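Local coordinates for protein CT021 (Chlamydia trachomatis serovar L2, PDB 6UXD) that is of unknown function but belongs to a family grouped with the LolA/LolB lipoprotein carriers, and so may bind a lipid-like ligand, at residues Glu179-Pro184 with Met203-Ala208; Leu14-Gly19 with Phe33-Ser38; Tyr21-Arg26 with Lys199-Gly204; Pro151-Ile156 with Phe175-Arg180; Pro4-Ile9 with Pro118-Pro123. All blocks are in the same frame, centred on the assembly; numbering follows the deposited sequence.

Interaction 1: Glu179-Pro184 with Met203-Ala208; sequences ERLAFP and MGHQAA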
# COMPACT_ATOMS: atom_id res chain seq x y z
N GLU A 179 -13.52 -5.50 -7.96
CA GLU A 179 -13.34 -4.19 -7.33
C GLU A 179 -13.38 -4.24 -5.81
O GLU A 179 -12.96 -3.29 -5.16
CB GLU A 179 -14.41 -3.22 -7.85
CG GLU A 179 -14.18 -2.87 -9.34
CD GLU A 179 -15.40 -2.30 -10.05
OE1 GLU A 179 -16.29 -1.72 -9.39
OE2 GLU A 179 -15.46 -2.44 -11.29
N ARG A 180 -13.87 -5.34 -5.24
CA ARG A 180 -13.84 -5.47 -3.80
C ARG A 180 -12.41 -5.58 -3.28
O ARG A 180 -12.17 -5.33 -2.10
CB ARG A 180 -14.69 -6.68 -3.42
CG ARG A 180 -14.81 -6.92 -1.97
CD ARG A 180 -15.76 -5.94 -1.32
NE ARG A 180 -15.65 -6.09 0.13
CZ ARG A 180 -14.76 -5.46 0.88
NH1 ARG A 180 -13.90 -4.57 0.33
NH2 ARG A 180 -14.73 -5.70 2.19
N LEU A 181 -11.45 -5.91 -4.14
CA LEU A 181 -10.05 -6.00 -3.76
C LEU A 181 -9.36 -4.74 -4.29
O LEU A 181 -8.94 -4.71 -5.45
CB LEU A 181 -9.40 -7.26 -4.30
CG LEU A 181 -9.84 -8.59 -3.69
CD1 LEU A 181 -9.17 -9.75 -4.44
CD2 LEU A 181 -9.50 -8.64 -2.20
N ALA A 182 -9.22 -3.73 -3.43
CA ALA A 182 -8.88 -2.39 -3.90
C ALA A 182 -7.38 -2.13 -3.93
O ALA A 182 -6.94 -1.22 -4.64
CB ALA A 182 -9.56 -1.34 -3.01
N PHE A 183 -6.58 -2.90 -3.19
CA PHE A 183 -5.14 -2.72 -3.21
C PHE A 183 -4.50 -3.37 -4.44
O PHE A 183 -5.03 -4.34 -5.00
CB PHE A 183 -4.49 -3.31 -1.98
CG PHE A 183 -4.76 -2.54 -0.73
CD1 PHE A 183 -3.99 -1.43 -0.42
CD2 PHE A 183 -5.74 -2.94 0.15
CE1 PHE A 183 -4.20 -0.73 0.75
CE2 PHE A 183 -5.96 -2.25 1.32
CZ PHE A 183 -5.19 -1.13 1.62
N PRO A 184 -3.36 -2.86 -4.88
CA PRO A 184 -2.71 -3.43 -6.05
C PRO A 184 -2.22 -4.85 -5.80
O PRO A 184 -1.91 -5.24 -4.67
CB PRO A 184 -1.54 -2.48 -6.32
CG PRO A 184 -1.29 -1.81 -5.01
CD PRO A 184 -2.61 -1.73 -4.32
N MET A 203 -3.51 -10.07 0.91
CA MET A 203 -4.53 -9.04 1.07
C MET A 203 -5.80 -9.72 1.57
O MET A 203 -5.99 -10.93 1.42
CB MET A 203 -4.79 -8.27 -0.24
CG MET A 203 -5.18 -9.14 -1.40
SD MET A 203 -5.53 -8.32 -2.96
CE MET A 203 -4.01 -7.42 -3.36
N GLY A 204 -6.66 -8.91 2.19
CA GLY A 204 -7.92 -9.43 2.68
C GLY A 204 -8.83 -8.40 3.32
O GLY A 204 -8.82 -7.20 2.98
N HIS A 205 -9.67 -8.89 4.23
CA HIS A 205 -10.76 -8.13 4.81
C HIS A 205 -10.86 -8.44 6.29
O HIS A 205 -10.31 -9.45 6.77
CB HIS A 205 -12.09 -8.46 4.13
CG HIS A 205 -12.02 -8.46 2.64
ND1 HIS A 205 -11.81 -7.32 1.89
CD2 HIS A 205 -12.15 -9.47 1.74
CE1 HIS A 205 -11.83 -7.62 0.61
NE2 HIS A 205 -12.02 -8.92 0.49
N GLN A 206 -11.57 -7.56 7.00
CA GLN A 206 -11.93 -7.76 8.41
C GLN A 206 -10.71 -7.79 9.30
O GLN A 206 -10.68 -8.52 10.29
CB GLN A 206 -12.73 -9.04 8.62
CG GLN A 206 -14.02 -9.13 7.81
CD GLN A 206 -14.66 -10.51 7.87
OE1 GLN A 206 -15.82 -10.65 8.28
NE2 GLN A 206 -13.91 -11.54 7.46
N ALA A 207 -9.67 -7.05 8.95
CA ALA A 207 -8.54 -6.90 9.85
C ALA A 207 -8.81 -5.78 10.86
O ALA A 207 -9.48 -4.79 10.55
CB ALA A 207 -7.27 -6.57 9.07
N ALA A 208 -8.28 -5.95 12.06
CA ALA A 208 -8.44 -4.98 13.13
C ALA A 208 -7.07 -4.43 13.50
O ALA A 208 -6.08 -5.16 13.52
CB ALA A 208 -9.11 -5.59 14.36
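One face of the R180 guanidinium receives the H205 imidazole: H205 ND1 stands 3.2 Å above the guanidinium plane, displaced toward its rim, and 3.4 Å from R180 NH2. The planes are 41° apart, too tilted for a parallel stack, and the angle between NH2 and ND1 is too poor for a hydrogen bond. Both groups turn their polar atoms to D20 instead, R180 NH1 through a salt bridge and H205 ND1 through a hydrogen bond, so one carboxylate holds the pair together. R180 reaches the ring because its chain bends at chi2 (75°). L181 meets the same imidazole obliquely, its CD2 lying 3.7 Å from H205 NE2, and also touches M203, where L181 CD2 is 4.1 Å from SD. The methionine turns at chi3 (58°), which brings M203 CE within 3.3 Å of P184 O and 3.6 Å of F183 O. Apolar packing thus gives way to a charged cluster along this loop. Residues 179-184 link strand 170-176 to strand 186-189 and face the end of strand 196-204, while F183 packs on A22 of strand 21-26 and on F33 and I35 of strand 29-38.

Interaction 2: Leu14-Gly19 with Phe33-Ser38; sequences LTARPG and FLIRQS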
# COMPACT_ATOMS: atom_id res chain seq x y z
N LEU A 14 -9.69 4.77 -2.10
CA LEU A 14 -10.85 5.20 -1.34
C LEU A 14 -12.07 4.32 -1.57
O LEU A 14 -13.06 4.50 -0.87
CB LEU A 14 -11.24 6.66 -1.66
CG LEU A 14 -10.28 7.74 -1.16
CD1 LEU A 14 -10.83 9.12 -1.52
CD2 LEU A 14 -10.05 7.64 0.31
N THR A 15 -12.04 3.41 -2.56
CA THR A 15 -13.10 2.42 -2.69
C THR A 15 -12.95 1.28 -1.68
O THR A 15 -13.91 0.52 -1.47
CB THR A 15 -13.13 1.84 -4.12
OG1 THR A 15 -12.03 0.94 -4.32
CG2 THR A 15 -13.05 2.96 -5.17
N ALA A 16 -11.81 1.14 -1.01
CA ALA A 16 -11.66 0.08 -0.02
C ALA A 16 -12.60 0.34 1.16
O ALA A 16 -13.14 1.43 1.32
CB ALA A 16 -10.22 -0.01 0.48
N ARG A 17 -12.79 -0.69 1.98
CA ARG A 17 -13.64 -0.59 3.17
C ARG A 17 -12.83 -0.80 4.44
O ARG A 17 -11.79 -1.47 4.41
CB ARG A 17 -14.76 -1.64 3.13
CG ARG A 17 -15.60 -1.53 1.88
CD ARG A 17 -16.64 -2.62 1.82
NE ARG A 17 -17.33 -2.58 0.53
CZ ARG A 17 -18.07 -3.57 0.04
NH1 ARG A 17 -18.23 -4.70 0.74
NH2 ARG A 17 -18.66 -3.43 -1.14
N PRO A 18 -13.28 -0.24 5.57
CA PRO A 18 -12.61 -0.52 6.84
C PRO A 18 -12.41 -2.01 7.07
O PRO A 18 -13.29 -2.82 6.81
CB PRO A 18 -13.56 0.08 7.89
CG PRO A 18 -14.20 1.22 7.16
CD PRO A 18 -14.37 0.74 5.73
N GLY A 19 -11.23 -2.35 7.59
CA GLY A 19 -10.82 -3.72 7.74
C GLY A 19 -10.07 -4.29 6.54
O GLY A 19 -9.44 -5.34 6.68
N PHE A 33 -0.56 -2.39 5.12
CA PHE A 33 -1.51 -1.31 4.93
C PHE A 33 -2.88 -1.74 5.45
O PHE A 33 -3.35 -2.83 5.12
CB PHE A 33 -1.66 -0.94 3.46
CG PHE A 33 -0.43 -0.33 2.85
CD1 PHE A 33 0.67 -1.12 2.52
CD2 PHE A 33 -0.37 1.03 2.59
CE1 PHE A 33 1.80 -0.55 1.96
CE2 PHE A 33 0.75 1.60 2.03
CZ PHE A 33 1.84 0.80 1.71
N LEU A 34 -3.52 -0.87 6.22
CA LEU A 34 -4.81 -1.18 6.83
C LEU A 34 -5.74 0.02 6.71
O LEU A 34 -5.35 1.14 7.07
CB LEU A 34 -4.65 -1.55 8.31
CG LEU A 34 -5.94 -1.65 9.13
CD1 LEU A 34 -6.88 -2.71 8.56
CD2 LEU A 34 -5.64 -1.96 10.60
N ILE A 35 -6.95 -0.20 6.20
CA ILE A 35 -7.98 0.83 6.15
C ILE A 35 -8.71 0.80 7.48
O ILE A 35 -9.32 -0.21 7.83
CB ILE A 35 -8.96 0.58 5.00
CG1 ILE A 35 -8.25 0.47 3.64
CG2 ILE A 35 -10.06 1.63 5.04
CD1 ILE A 35 -7.47 1.69 3.21
N ARG A 36 -8.68 1.91 8.22
CA ARG A 36 -9.24 1.88 9.57
C ARG A 36 -10.61 2.51 9.70
O ARG A 36 -11.41 2.05 10.51
CB ARG A 36 -8.29 2.58 10.54
CG ARG A 36 -7.06 1.78 10.69
CD ARG A 36 -6.30 2.17 11.89
NE ARG A 36 -7.12 2.12 13.07
CZ ARG A 36 -6.66 2.40 14.28
NH1 ARG A 36 -5.39 2.75 14.41
NH2 ARG A 36 -7.45 2.34 15.33
N GLN A 37 -10.90 3.52 8.91
CA GLN A 37 -12.15 4.24 9.06
C GLN A 37 -12.38 5.00 7.78
O GLN A 37 -11.43 5.54 7.21
CB GLN A 37 -12.08 5.18 10.26
CG GLN A 37 -13.34 5.94 10.53
CD GLN A 37 -13.25 6.63 11.87
OE1 GLN A 37 -13.41 6.01 12.92
NE2 GLN A 37 -12.95 7.92 11.84
N SER A 38 -13.62 5.02 7.32
CA SER A 38 -13.98 5.70 6.08
C SER A 38 -15.28 6.46 6.29
O SER A 38 -16.29 5.87 6.70
CB SER A 38 -14.12 4.71 4.92
OG SER A 38 -13.48 5.19 3.76
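I35 points its side chain at the methyl of A16 and the carbonyl of R17, where the loop after helix 9-13 runs across the second strand of the antiparallel hairpin 21-26/29-38. The course of I35 can be followed atom by atom. Its CB sits 3.5 Å from R17 O. There the chain forks: CG2, placed opposite the backbone N, lies 3.6 Å from the same R17 O, while CG1 (chi1 -56°) turns to the other side and meets A16 CB at 3.8 Å. At the tip, I35 CD1 is still only 4.2 Å from A16 CB, so the alanine methyl accompanies the branch to its end. The isoleucine is buried, with V45 of strand 43-50 and F183 also against it.

P18 deals with the outer part of the strand. Its ring lies along the backbone from R36 to S38, P18 CG coming 3.8 Å from S38 N, and its CD faces the CB of S38, whose hydroxyl is bonded to T43. The loop direction here is 113° from that of the strand, so the contact is a crossing and not a continued ladder. Just beyond it D20 begins to pair with I35 through the backbone, while its carboxylate takes the N-H of R17. L34 CD1 reaches the backbone of G19 from the neighbouring position. The polar tie is made at I35 O, which P18 CA approaches at 3.4 Å in a CH...O contact and which G19 N grips at 2.9 Å, with an N-H...O angle of 161°.

Interaction 3: Tyr21-Arg26 with Lys199-Gly204; sequences YAVLSR and KTIEMG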
# COMPACT_ATOMS: atom_id res chain seq x y z
N TYR A 21 -7.05 -4.81 4.07
CA TYR A 21 -5.62 -4.72 4.31
C TYR A 21 -4.86 -5.33 3.14
O TYR A 21 -5.43 -6.03 2.30
CB TYR A 21 -5.23 -5.38 5.62
CG TYR A 21 -5.16 -6.88 5.53
CD1 TYR A 21 -3.96 -7.54 5.33
CD2 TYR A 21 -6.31 -7.63 5.65
CE1 TYR A 21 -3.93 -8.94 5.24
CE2 TYR A 21 -6.29 -8.98 5.56
CZ TYR A 21 -5.10 -9.65 5.37
OH TYR A 21 -5.11 -11.02 5.30
N ALA A 22 -3.56 -5.04 3.09
CA ALA A 22 -2.66 -5.68 2.13
C ALA A 22 -1.22 -5.57 2.62
O ALA A 22 -0.85 -4.61 3.30
CB ALA A 22 -2.83 -5.05 0.75
N VAL A 23 -0.41 -6.57 2.28
CA VAL A 23 1.00 -6.63 2.68
C VAL A 23 1.83 -6.57 1.41
O VAL A 23 1.69 -7.42 0.52
CB VAL A 23 1.32 -7.89 3.50
CG1 VAL A 23 2.79 -7.92 3.90
CG2 VAL A 23 0.44 -7.97 4.75
N LEU A 24 2.66 -5.55 1.30
CA LEU A 24 3.43 -5.31 0.10
C LEU A 24 4.89 -5.55 0.41
O LEU A 24 5.34 -5.31 1.54
CB LEU A 24 3.20 -3.89 -0.44
CG LEU A 24 2.01 -3.69 -1.39
CD1 LEU A 24 0.70 -4.10 -0.76
CD2 LEU A 24 1.92 -2.25 -1.85
N SER A 25 5.63 -6.05 -0.58
CA SER A 25 7.02 -6.46 -0.41
C SER A 25 7.89 -5.82 -1.48
O SER A 25 7.54 -5.86 -2.67
CB SER A 25 7.16 -7.98 -0.49
OG SER A 25 8.53 -8.31 -0.49
N ARG A 26 9.02 -5.27 -1.06
CA ARG A 26 10.03 -4.69 -1.96
C ARG A 26 11.33 -5.32 -1.49
O ARG A 26 12.00 -4.79 -0.60
CB ARG A 26 10.07 -3.17 -1.91
N LYS A 199 5.66 -6.29 -4.71
CA LYS A 199 4.80 -7.46 -4.79
C LYS A 199 3.83 -7.44 -3.62
O LYS A 199 4.21 -7.15 -2.48
CB LYS A 199 5.66 -8.73 -4.79
CG LYS A 199 4.92 -10.06 -4.77
CD LYS A 199 5.90 -11.24 -4.95
CE LYS A 199 5.24 -12.59 -4.58
NZ LYS A 199 6.20 -13.75 -4.66
N THR A 200 2.56 -7.72 -3.89
CA THR A 200 1.57 -7.87 -2.83
C THR A 200 1.48 -9.35 -2.46
O THR A 200 1.08 -10.17 -3.29
CB THR A 200 0.21 -7.34 -3.25
OG1 THR A 200 0.35 -6.01 -3.75
CG2 THR A 200 -0.74 -7.33 -2.06
N ILE A 201 1.87 -9.67 -1.23
CA ILE A 201 1.96 -11.07 -0.84
C ILE A 201 0.75 -11.53 -0.05
O ILE A 201 0.51 -12.75 0.04
CB ILE A 201 3.26 -11.34 -0.06
CG1 ILE A 201 3.30 -10.55 1.27
CG2 ILE A 201 4.44 -10.96 -0.91
CD1 ILE A 201 4.60 -10.75 2.07
N GLU A 202 -0.04 -10.61 0.50
CA GLU A 202 -1.28 -10.97 1.18
C GLU A 202 -2.23 -9.79 1.11
O GLU A 202 -1.78 -8.65 1.17
CB GLU A 202 -1.02 -11.37 2.64
CG GLU A 202 -2.23 -11.99 3.33
CD GLU A 202 -1.95 -12.43 4.76
OE1 GLU A 202 -1.02 -13.23 4.96
OE2 GLU A 202 -2.66 -11.97 5.70
N MET A 203 -3.51 -10.07 0.91
CA MET A 203 -4.53 -9.04 1.07
C MET A 203 -5.80 -9.72 1.57
O MET A 203 -5.99 -10.93 1.42
CB MET A 203 -4.79 -8.27 -0.24
CG MET A 203 -5.18 -9.14 -1.40
SD MET A 203 -5.53 -8.32 -2.96
CE MET A 203 -4.01 -7.42 -3.36
N GLY A 204 -6.66 -8.91 2.19
CA GLY A 204 -7.92 -9.43 2.68
C GLY A 204 -8.83 -8.40 3.32
O GLY A 204 -8.82 -7.20 2.98
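Y21 lays one face of its ring over the backbone of G204, with G204 N 3.4 Å above the plane and toward the rim. G204 has no side chain, and Y21 CE2 comes to 3.3 Å from its CA. The ring's position follows from chi1 (78°), which sets CG between the backbone N and the carbonyl carbon; the ring of F32 also meets it, nearly parallel.

The two strands, 21-26 and 199-204, run antiparallel as neighbours in the sheet. Y21, V23 and S25 form hydrogen-bonded pairs with G204, E202 and K199, and A22 and L24 form non-hydrogen-bonded pairs with M203 and T200. Between V23 and L24 the register slips by one residue, a beta bulge at I201, whose backbone (phi -99°, psi -18°) departs from strand values. I201 N still donates to V23 O at 2.9 Å, and the side chains meet there as I201 CG1 approaches V23 CG1 to 3.8 Å. On the face carrying A22 and M203, L24 and T200 lie side by side, L24 CD1 3.6 Å from T200 OG1, while that hydroxyl is bonded to P184 O.

The polar end lies on the other face. Y21 OH donates to E202 OE2 at 2.7 Å, meeting it on the anti side. The backbone N of K67 reaches the same oxygen, and N144 ND2 with W66 N reach OE1. Four donors, two of them from the start of helix 66-69, thus surround a buried carboxylate, which is consistent with E202 being held in one orientation and with its negative charge being stabilised.

Interaction 4: Pro151-Ile156 with Phe175-Arg180; sequences PSSAWI and FSNNER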
# COMPACT_ATOMS: atom_id res chain seq x y z
N PRO A 151 -7.11 -13.11 -11.49
CA PRO A 151 -7.60 -12.33 -12.64
C PRO A 151 -7.39 -10.84 -12.44
O PRO A 151 -7.84 -10.26 -11.45
CB PRO A 151 -9.08 -12.68 -12.70
CG PRO A 151 -9.16 -14.07 -12.08
CD PRO A 151 -8.14 -14.03 -10.96
N SER A 152 -6.73 -10.20 -13.40
CA SER A 152 -6.26 -8.84 -13.20
C SER A 152 -6.38 -8.05 -14.49
O SER A 152 -6.58 -8.59 -15.58
CB SER A 152 -4.82 -8.83 -12.72
OG SER A 152 -3.94 -9.31 -13.74
N SER A 153 -6.23 -6.74 -14.34
CA SER A 153 -6.05 -5.82 -15.45
C SER A 153 -4.95 -4.83 -15.09
O SER A 153 -4.69 -4.56 -13.92
CB SER A 153 -7.35 -5.15 -15.80
OG SER A 153 -8.21 -6.13 -16.32
N ALA A 154 -4.27 -4.33 -16.13
CA ALA A 154 -3.10 -3.50 -15.92
C ALA A 154 -3.48 -2.04 -16.13
O ALA A 154 -4.38 -1.71 -16.89
CB ALA A 154 -1.98 -3.88 -16.88
N TRP A 155 -2.75 -1.16 -15.44
CA TRP A 155 -3.01 0.26 -15.45
C TRP A 155 -1.66 0.97 -15.56
O TRP A 155 -0.75 0.68 -14.78
CB TRP A 155 -3.75 0.68 -14.17
CG TRP A 155 -5.09 0.00 -14.05
CD1 TRP A 155 -5.31 -1.28 -13.65
CD2 TRP A 155 -6.36 0.55 -14.38
NE1 TRP A 155 -6.65 -1.56 -13.70
CE2 TRP A 155 -7.32 -0.45 -14.13
CE3 TRP A 155 -6.79 1.79 -14.87
CZ2 TRP A 155 -8.67 -0.25 -14.36
CZ3 TRP A 155 -8.14 1.99 -15.07
CH2 TRP A 155 -9.07 0.98 -14.82
N ILE A 156 -1.54 1.88 -16.51
CA ILE A 156 -0.28 2.58 -16.71
C ILE A 156 -0.31 3.89 -15.92
O ILE A 156 -1.35 4.56 -15.83
CB ILE A 156 -0.00 2.81 -18.21
CG1 ILE A 156 1.37 3.46 -18.40
CG2 ILE A 156 -1.09 3.64 -18.86
CD1 ILE A 156 2.54 2.52 -18.16
N PHE A 175 -4.42 -4.52 -10.84
CA PHE A 175 -5.49 -4.63 -9.86
C PHE A 175 -6.38 -5.80 -10.24
O PHE A 175 -6.58 -6.09 -11.43
CB PHE A 175 -6.35 -3.36 -9.77
CG PHE A 175 -5.64 -2.18 -9.21
CD1 PHE A 175 -5.55 -1.99 -7.84
CD2 PHE A 175 -5.06 -1.24 -10.05
CE1 PHE A 175 -4.89 -0.87 -7.31
CE2 PHE A 175 -4.40 -0.13 -9.53
CZ PHE A 175 -4.31 0.05 -8.15
N SER A 176 -6.91 -6.44 -9.21
CA SER A 176 -7.88 -7.51 -9.38
C SER A 176 -9.08 -7.01 -10.16
O SER A 176 -9.51 -5.86 -10.02
CB SER A 176 -8.34 -8.03 -8.00
OG SER A 176 -9.54 -8.78 -8.14
N ASN A 177 -9.63 -7.89 -11.00
CA ASN A 177 -10.85 -7.53 -11.70
C ASN A 177 -12.03 -7.40 -10.75
O ASN A 177 -13.08 -6.90 -11.14
CB ASN A 177 -11.16 -8.56 -12.79
CG ASN A 177 -10.12 -8.55 -13.92
OD1 ASN A 177 -9.57 -7.50 -14.23
ND2 ASN A 177 -9.89 -9.71 -14.55
N ASN A 178 -11.87 -7.88 -9.52
CA ASN A 178 -12.90 -7.80 -8.50
C ASN A 178 -12.66 -6.50 -7.73
O ASN A 178 -11.69 -6.40 -6.97
CB ASN A 178 -12.84 -9.03 -7.58
CG ASN A 178 -13.90 -8.98 -6.52
OD1 ASN A 178 -14.66 -8.02 -6.45
ND2 ASN A 178 -13.98 -10.02 -5.70
N GLU A 179 -13.52 -5.50 -7.96
CA GLU A 179 -13.34 -4.19 -7.33
C GLU A 179 -13.38 -4.24 -5.81
O GLU A 179 -12.96 -3.29 -5.16
CB GLU A 179 -14.41 -3.22 -7.85
CG GLU A 179 -14.18 -2.87 -9.34
CD GLU A 179 -15.40 -2.30 -10.05
OE1 GLU A 179 -16.29 -1.72 -9.39
OE2 GLU A 179 -15.46 -2.44 -11.29
N ARG A 180 -13.87 -5.34 -5.24
CA ARG A 180 -13.84 -5.47 -3.80
C ARG A 180 -12.41 -5.58 -3.28
O ARG A 180 -12.17 -5.33 -2.10
CB ARG A 180 -14.69 -6.68 -3.42
CG ARG A 180 -14.81 -6.92 -1.97
CD ARG A 180 -15.76 -5.94 -1.32
NE ARG A 180 -15.65 -6.09 0.13
CZ ARG A 180 -14.76 -5.46 0.88
NH1 ARG A 180 -13.90 -4.57 0.33
NH2 ARG A 180 -14.73 -5.70 2.19
O HOH W 1 -9.01 -11.19 -9.07
O HOH W 2 -8.22 -4.07 -12.76
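At the open end of the beta hairpin made by strands 152-158 and 170-176, S153 and F175 form a hydrogen-bonded antiparallel pair: S153 N donates to F175 O at 3.0 Å and F175 N to S153 O at 3.1 Å. The next rung comes from just beyond the strand, where N177 N reaches P151 O at 3.0 Å. N177 then folds its amide back over the partner strand, CG lying opposite its own carbonyl carbon (chi1 -67°), and S153 OG donates to N177 OD1 at 2.8 Å, in the amide plane and on a lone pair. The chain leaves the hairpin through an ST turn, S176 OG accepting from N178 N, and an Asx turn, N178 OD1 accepting from R180 N. A water joins S176 OG to P151 O. On the face shared by S153 and F175, W155 and F175 form an offset edge-to-face pair, with centroids 5.5 Å apart, planes at 76°, and the edge of F175 toward the indole face. W155 CD1 is 3.6 Å from F175 CD2. A second water lies in the indole plane, accepts from W155 NE1 at 3.1 Å and donates to F175 O.

Interaction 5: Pro4-Ile9 with Pro118-Pro123; sequences PLQSSI and PLSPAP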
# COMPACT_ATOMS: atom_id res chain seq x y z
N PRO A 4 -10.22 8.20 -20.17
CA PRO A 4 -11.67 8.00 -20.00
C PRO A 4 -11.98 7.27 -18.69
O PRO A 4 -12.78 7.77 -17.89
CB PRO A 4 -12.06 7.16 -21.22
CG PRO A 4 -11.01 7.50 -22.26
CD PRO A 4 -9.74 7.78 -21.50
N LEU A 5 -11.37 6.11 -18.50
CA LEU A 5 -11.30 5.49 -17.18
C LEU A 5 -10.10 6.00 -16.39
O LEU A 5 -9.68 5.36 -15.42
CB LEU A 5 -11.23 3.96 -17.30
CG LEU A 5 -12.51 3.28 -17.76
CD1 LEU A 5 -12.38 1.77 -17.66
CD2 LEU A 5 -13.71 3.78 -16.95
N GLN A 6 -9.53 7.12 -16.82
CA GLN A 6 -8.53 7.84 -16.05
C GLN A 6 -8.96 7.92 -14.59
O GLN A 6 -9.98 8.52 -14.26
CB GLN A 6 -8.35 9.25 -16.63
CG GLN A 6 -7.07 9.42 -17.41
CD GLN A 6 -5.87 9.54 -16.49
OE1 GLN A 6 -6.02 9.62 -15.27
NE2 GLN A 6 -4.67 9.56 -17.08
N SER A 7 -8.18 7.29 -13.72
CA SER A 7 -8.44 7.35 -12.29
C SER A 7 -7.12 7.76 -11.63
O SER A 7 -6.22 8.29 -12.28
CB SER A 7 -9.00 6.02 -11.76
OG SER A 7 -9.53 6.19 -10.46
N SER A 8 -7.01 7.52 -10.33
CA SER A 8 -5.79 7.82 -9.59
C SER A 8 -5.69 6.80 -8.47
O SER A 8 -6.67 6.14 -8.13
CB SER A 8 -5.79 9.25 -9.02
OG SER A 8 -6.80 9.37 -8.03
N ILE A 9 -4.49 6.67 -7.90
CA ILE A 9 -4.34 5.75 -6.77
C ILE A 9 -5.22 6.18 -5.59
O ILE A 9 -5.80 5.34 -4.90
CB ILE A 9 -2.87 5.66 -6.35
CG1 ILE A 9 -2.03 4.96 -7.43
CG2 ILE A 9 -2.78 4.93 -5.01
CD1 ILE A 9 -2.18 3.44 -7.42
N PRO A 118 -1.60 9.02 -11.70
CA PRO A 118 -2.75 8.69 -12.54
C PRO A 118 -2.78 7.21 -12.92
O PRO A 118 -1.77 6.50 -12.88
CB PRO A 118 -2.53 9.55 -13.78
CG PRO A 118 -1.02 9.45 -13.95
CD PRO A 118 -0.46 9.49 -12.52
N LEU A 119 -3.96 6.75 -13.32
CA LEU A 119 -4.15 5.39 -13.76
C LEU A 119 -5.01 5.43 -15.00
O LEU A 119 -6.08 6.04 -14.99
CB LEU A 119 -4.84 4.52 -12.70
CG LEU A 119 -4.17 4.38 -11.34
CD1 LEU A 119 -5.14 3.70 -10.33
CD2 LEU A 119 -2.88 3.62 -11.47
N SER A 120 -4.52 4.80 -16.08
CA SER A 120 -5.31 4.54 -17.27
C SER A 120 -5.10 3.09 -17.68
O SER A 120 -4.03 2.53 -17.45
CB SER A 120 -4.89 5.46 -18.41
OG SER A 120 -4.45 6.70 -17.87
N PRO A 121 -6.11 2.47 -18.28
CA PRO A 121 -5.99 1.05 -18.64
C PRO A 121 -4.91 0.82 -19.68
O PRO A 121 -4.71 1.63 -20.60
CB PRO A 121 -7.37 0.71 -19.22
CG PRO A 121 -8.30 1.76 -18.63
CD PRO A 121 -7.46 2.99 -18.53
N ALA A 122 -4.24 -0.32 -19.57
CA ALA A 122 -3.11 -0.63 -20.43
C ALA A 122 -3.01 -2.15 -20.58
O ALA A 122 -3.51 -2.90 -19.73
CB ALA A 122 -1.80 -0.06 -19.86
N PRO A 123 -2.35 -2.62 -21.64
CA PRO A 123 -2.12 -4.07 -21.79
C PRO A 123 -1.17 -4.60 -20.73
O PRO A 123 -0.28 -3.89 -20.23
CB PRO A 123 -1.49 -4.19 -23.19
CG PRO A 123 -1.58 -2.87 -23.82
CD PRO A 123 -1.71 -1.85 -22.72
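L119 O is gripped by S7 N at 2.8 Å, with an N-H...O angle of 167°, and Q6 CA adds a CH...O contact to the same oxygen at 3.2 Å. The return bond, L119 N to S7 O at 2.9 Å, completes a short antiparallel bridge in which strand 7-8 lies along strand 118-122. S8 and P118 form the adjoining non-hydrogen-bonded pair. S8 also ends the strand, for it is the N-cap of helix 9-13 and its OG accepts from E11 N. The side chain of L119 packs against the start of this helix. Its CG is anti to its own carbonyl carbon (chi1 -59°), which directs CD1 to 3.6 Å from S8 O and lets CD2 meet I9 CD1 at 4.1 Å, the two side chains crossing near a right angle. I173 and F175 touch both L119 and I9, so the helix start and the strand share a cover, and W155 lies against L119 and P121. Toward the chain start the contact reaches the surface, where L5 CB packs against P121 CG at 3.9 Å.

Interaction 3 is the buried core contact, with a full ladder of backbone bonds and a carboxylate held by several donors. Interactions 1 and 2 are partly buried; the first rests chiefly on side chains meeting each other, the second on side chains and a proline ring against backbone, with one backbone bond. Both engage D20, and A207 bonds to G19 between them. Interactions 1 and 3 share M203 and G204. Interaction 4 is a surface contact whose ladder is supplemented by turns and waters. It joins interaction 5, farther from the chain centre but partly buried, through the backbone pairing of strands 152-158 and 118-122, with W155 packed against S120 and P121. Interactions 3 and 5 do not touch.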